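Local coordinates for protein extracellular ligand-binding receptor (Rhodopseudomonas palustris, PDB 4EYQ) that probably serves as a periplasmic solute-binding receptor for aromatic acids, holding 4-hydroxyphenylpyruvate or caffeate in the cleft between its two lobes, at residues W111-P116 / Y333-T338. Residues are numbered along the deposited sequence; the frame is centred on the assembly and turned at random.
With ENO (3-(4-hydroxy-phenyl)pyruvic acid), chain B; DHC (caffeic acid), chain C.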
loop_
_atom_site.group_PDB
_atom_site.type_symbol
_atom_site.label_atom_id
_atom_site.label_comp_id
_atom_site.label_asym_id
_atom_site.label_seq_id
_atom_site.Cartn_x
_atom_site.Cartn_y
_atom_site.Cartn_z
ATOM N N TRP A 111 -6.032 -2.639 -17.200
ATOM C CA TRP A 111 -6.431 -1.277 -16.775
ATOM C C TRP A 111 -5.943 -0.831 -15.436
ATOM O O TRP A 111 -6.051 0.375 -15.097
ATOM C CB TRP A 111 -7.954 -1.131 -16.879
ATOM C CG TRP A 111 -8.392 -1.192 -18.333
ATOM C CD1 TRP A 111 -8.914 -2.283 -19.042
ATOM C CD2 TRP A 111 -8.314 -0.094 -19.301
ATOM N NE1 TRP A 111 -9.170 -1.928 -20.354
ATOM C CE2 TRP A 111 -8.812 -0.620 -20.569
ATOM C CE3 TRP A 111 -7.881 1.246 -19.238
ATOM C CZ2 TRP A 111 -8.869 0.165 -21.716
ATOM C CZ3 TRP A 111 -7.943 2.023 -20.401
ATOM C CH2 TRP A 111 -8.434 1.491 -21.604
ATOM N N SER A 112 -5.343 -1.751 -14.661
ATOM C CA SER A 112 -4.884 -1.422 -13.284
ATOM C C SER A 112 -3.357 -1.401 -13.174
ATOM O O SER A 112 -2.694 -2.306 -13.682
ATOM C CB SER A 112 -5.396 -2.480 -12.287
ATOM O OG SER A 112 -6.805 -2.457 -12.097
ATOM N N VAL A 113 -2.800 -0.391 -12.510
ATOM C CA VAL A 113 -1.410 -0.475 -11.995
ATOM C C VAL A 113 -1.466 -0.291 -10.454
ATOM O O VAL A 113 -2.487 0.182 -9.925
ATOM C CB VAL A 113 -0.463 0.559 -12.641
ATOM C CG1 VAL A 113 -0.263 0.236 -14.123
ATOM C CG2 VAL A 113 -0.998 1.980 -12.445
ATOM N N VAL A 114 -0.381 -0.665 -9.745
ATOM C CA VAL A 114 -0.429 -0.775 -8.273
ATOM C C VAL A 114 0.658 0.082 -7.628
ATOM O O VAL A 114 1.824 -0.032 -7.981
ATOM C CB VAL A 114 -0.246 -2.239 -7.801
ATOM C CG1 VAL A 114 -0.490 -2.361 -6.297
ATOM C CG2 VAL A 114 -1.139 -3.182 -8.587
HETATM N N MSE A 115 0.289 0.942 -6.703
HETATM C CA MSE A 115 1.308 1.782 -6.081
HETATM C C MSE A 115 2.077 1.008 -4.979
HETATM O O MSE A 115 3.325 1.009 -5.008
HETATM C CB MSE A 115 0.709 3.072 -5.496
HETATM C CG MSE A 115 0.204 4.105 -6.550
HETATM SE SE MSE A 115 1.602 4.775 -7.708
HETATM C CE MSE A 115 1.336 3.527 -9.086
ATOM N N PRO A 116 1.351 0.358 -4.015
ATOM C CA PRO A 116 2.082 -0.352 -2.955
ATOM C C PRO A 116 3.045 -1.442 -3.479
ATOM O O PRO A 116 2.766 -2.073 -4.519
ATOM C CB PRO A 116 0.970 -0.999 -2.106
ATOM C CG PRO A 116 -0.241 -0.156 -2.344
ATOM C CD PRO A 116 -0.120 0.297 -3.788
ATOM N N TYR A 333 8.963 3.798 -10.767
ATOM C CA TYR A 333 7.988 2.906 -11.445
ATOM C C TYR A 333 8.230 2.761 -12.950
ATOM O O TYR A 333 8.393 3.769 -13.654
ATOM C CB TYR A 333 6.549 3.394 -11.225
ATOM C CG TYR A 333 6.045 3.275 -9.796
ATOM C CD1 TYR A 333 6.312 4.272 -8.870
ATOM C CD2 TYR A 333 5.273 2.155 -9.382
ATOM C CE1 TYR A 333 5.866 4.186 -7.576
ATOM C CE2 TYR A 333 4.801 2.073 -8.078
ATOM C CZ TYR A 333 5.118 3.091 -7.174
ATOM O OH TYR A 333 4.713 3.053 -5.849
ATOM N N SER A 334 8.238 1.506 -13.431
ATOM C CA SER A 334 8.225 1.206 -14.876
ATOM C C SER A 334 7.280 0.019 -15.084
ATOM O O SER A 334 7.531 -1.068 -14.596
ATOM C CB SER A 334 9.632 0.897 -15.388
ATOM O OG SER A 334 10.484 2.038 -15.186
ATOM N N PHE A 335 6.164 0.224 -15.753
ATOM C CA PHE A 335 5.178 -0.864 -15.867
ATOM C C PHE A 335 5.310 -1.543 -17.214
ATOM O O PHE A 335 5.742 -0.898 -18.168
ATOM C CB PHE A 335 3.750 -0.298 -15.757
ATOM C CG PHE A 335 3.509 0.559 -14.541
ATOM C CD1 PHE A 335 3.298 -0.024 -13.287
ATOM C CD2 PHE A 335 3.458 1.953 -14.650
ATOM C CE1 PHE A 335 3.066 0.775 -12.168
ATOM C CE2 PHE A 335 3.236 2.759 -13.529
ATOM C CZ PHE A 335 3.037 2.174 -12.287
ATOM N N THR A 336 4.897 -2.816 -17.320
ATOM C CA THR A 336 4.784 -3.457 -18.629
ATOM C C THR A 336 3.412 -4.099 -18.767
ATOM O O THR A 336 2.578 -4.025 -17.863
ATOM C CB THR A 336 5.865 -4.546 -18.825
ATOM O OG1 THR A 336 5.590 -5.669 -17.952
ATOM C CG2 THR A 336 7.293 -3.959 -18.538
ATOM N N GLU A 337 3.155 -4.756 -19.885
ATOM C CA GLU A 337 1.869 -5.427 -19.988
ATOM C C GLU A 337 1.642 -6.462 -18.894
ATOM O O GLU A 337 0.520 -6.675 -18.454
ATOM C CB GLU A 337 1.671 -6.001 -21.373
ATOM C CG GLU A 337 1.399 -4.899 -22.374
ATOM C CD GLU A 337 1.534 -5.378 -23.795
ATOM O OE1 GLU A 337 2.359 -4.786 -24.524
ATOM O OE2 GLU A 337 0.836 -6.346 -24.172
ATOM N N THR A 338 2.719 -7.064 -18.419
ATOM C CA THR A 338 2.626 -8.139 -17.442
ATOM C C THR A 338 3.098 -7.726 -16.042
ATOM O O THR A 338 2.755 -8.378 -15.061
ATOM C CB THR A 338 3.391 -9.396 -17.926
ATOM O OG1 THR A 338 4.781 -9.088 -18.020
ATOM C CG2 THR A 338 2.895 -9.851 -19.315
HETATM O O4 ENO B . -3.717 -3.894 1.478
HETATM C C9 ENO B . -2.106 -0.756 2.324
HETATM C C8 ENO B . -1.021 -0.124 1.742
HETATM C C7 ENO B . 0.196 -0.786 1.646
HETATM C C6 ENO B . 0.353 -2.090 2.114
HETATM C C5 ENO B . -0.748 -2.710 2.704
HETATM C C4 ENO B . -1.978 -2.053 2.804
HETATM O O3 ENO B . 1.232 -0.134 1.062
HETATM C C3 ENO B . -3.173 -2.718 3.472
HETATM C C2 ENO B . -3.928 -3.737 2.667
HETATM C C1 ENO B . -4.943 -4.538 3.360
HETATM O O2 ENO B . -5.538 -5.435 2.731
HETATM O O1 ENO B . -5.192 -4.323 4.574
HETATM C C1 DHC C . -4.786 -4.690 3.555
HETATM O O1 DHC C . -5.084 -4.505 4.763
HETATM C C2 DHC C . -3.519 -4.158 2.997
HETATM C C3 DHC C . -3.119 -2.944 3.315
HETATM C "C1'" DHC C . -1.860 -2.367 2.776
HETATM C "C2'" DHC C . -1.916 -1.060 2.331
HETATM C "C3'" DHC C . -0.777 -0.460 1.833
HETATM C "C4'" DHC C . 0.492 -1.233 1.773
HETATM C "C5'" DHC C . 0.515 -2.550 2.209
HETATM C "C6'" DHC C . -0.665 -3.103 2.712
HETATM O "O4'" DHC C . 1.620 -0.653 1.281
HETATM O "O3'" DHC C . -0.858 0.824 1.410
HETATM O O2 DHC C . -5.542 -5.328 2.793
#
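Tyr333 reaches across to the residue just past strand 112-114, where its OH donates a 2.6 Å hydrogen bond to the backbone O of Met115, tilted out of the carbonyl plane. Met115, present as selenomethionine, lies over one face of the same ring, its SE 4.3 Å from the Tyr333 centroid in a Met-aromatic contact. Bends at chi2 (-62°) and chi3 (94°) fold the chain back, and the terminal CE meets both Tyr333 CE2 and, at 3.9 Å, the edge of Phe335 at CZ. A phenylalanine in place of Tyr333 would probably leave the Met115 carbonyl without this donor. Beside this pair, Val113 sits over a face of Phe335, with CG1 3.8 Å from the ring centroid in a CH-pi contact. Hydroxyphenylpyruvate and caffeic acid share one site, Pro116 CB lying 3.3 Å from O3 of the former and 3.5 Å from O4' of the latter, so the tyrosine bond is one residue from the ligands. In this periplasmic binding protein fold the contact joins the chain after strand 331-333 to an edge strand of one lobe's sheet, 112-114, parallel to strand 96-98; Phe335 also packs on Leu320 of helix 310-322, while Met115 leans on Val293 of helix 282-301.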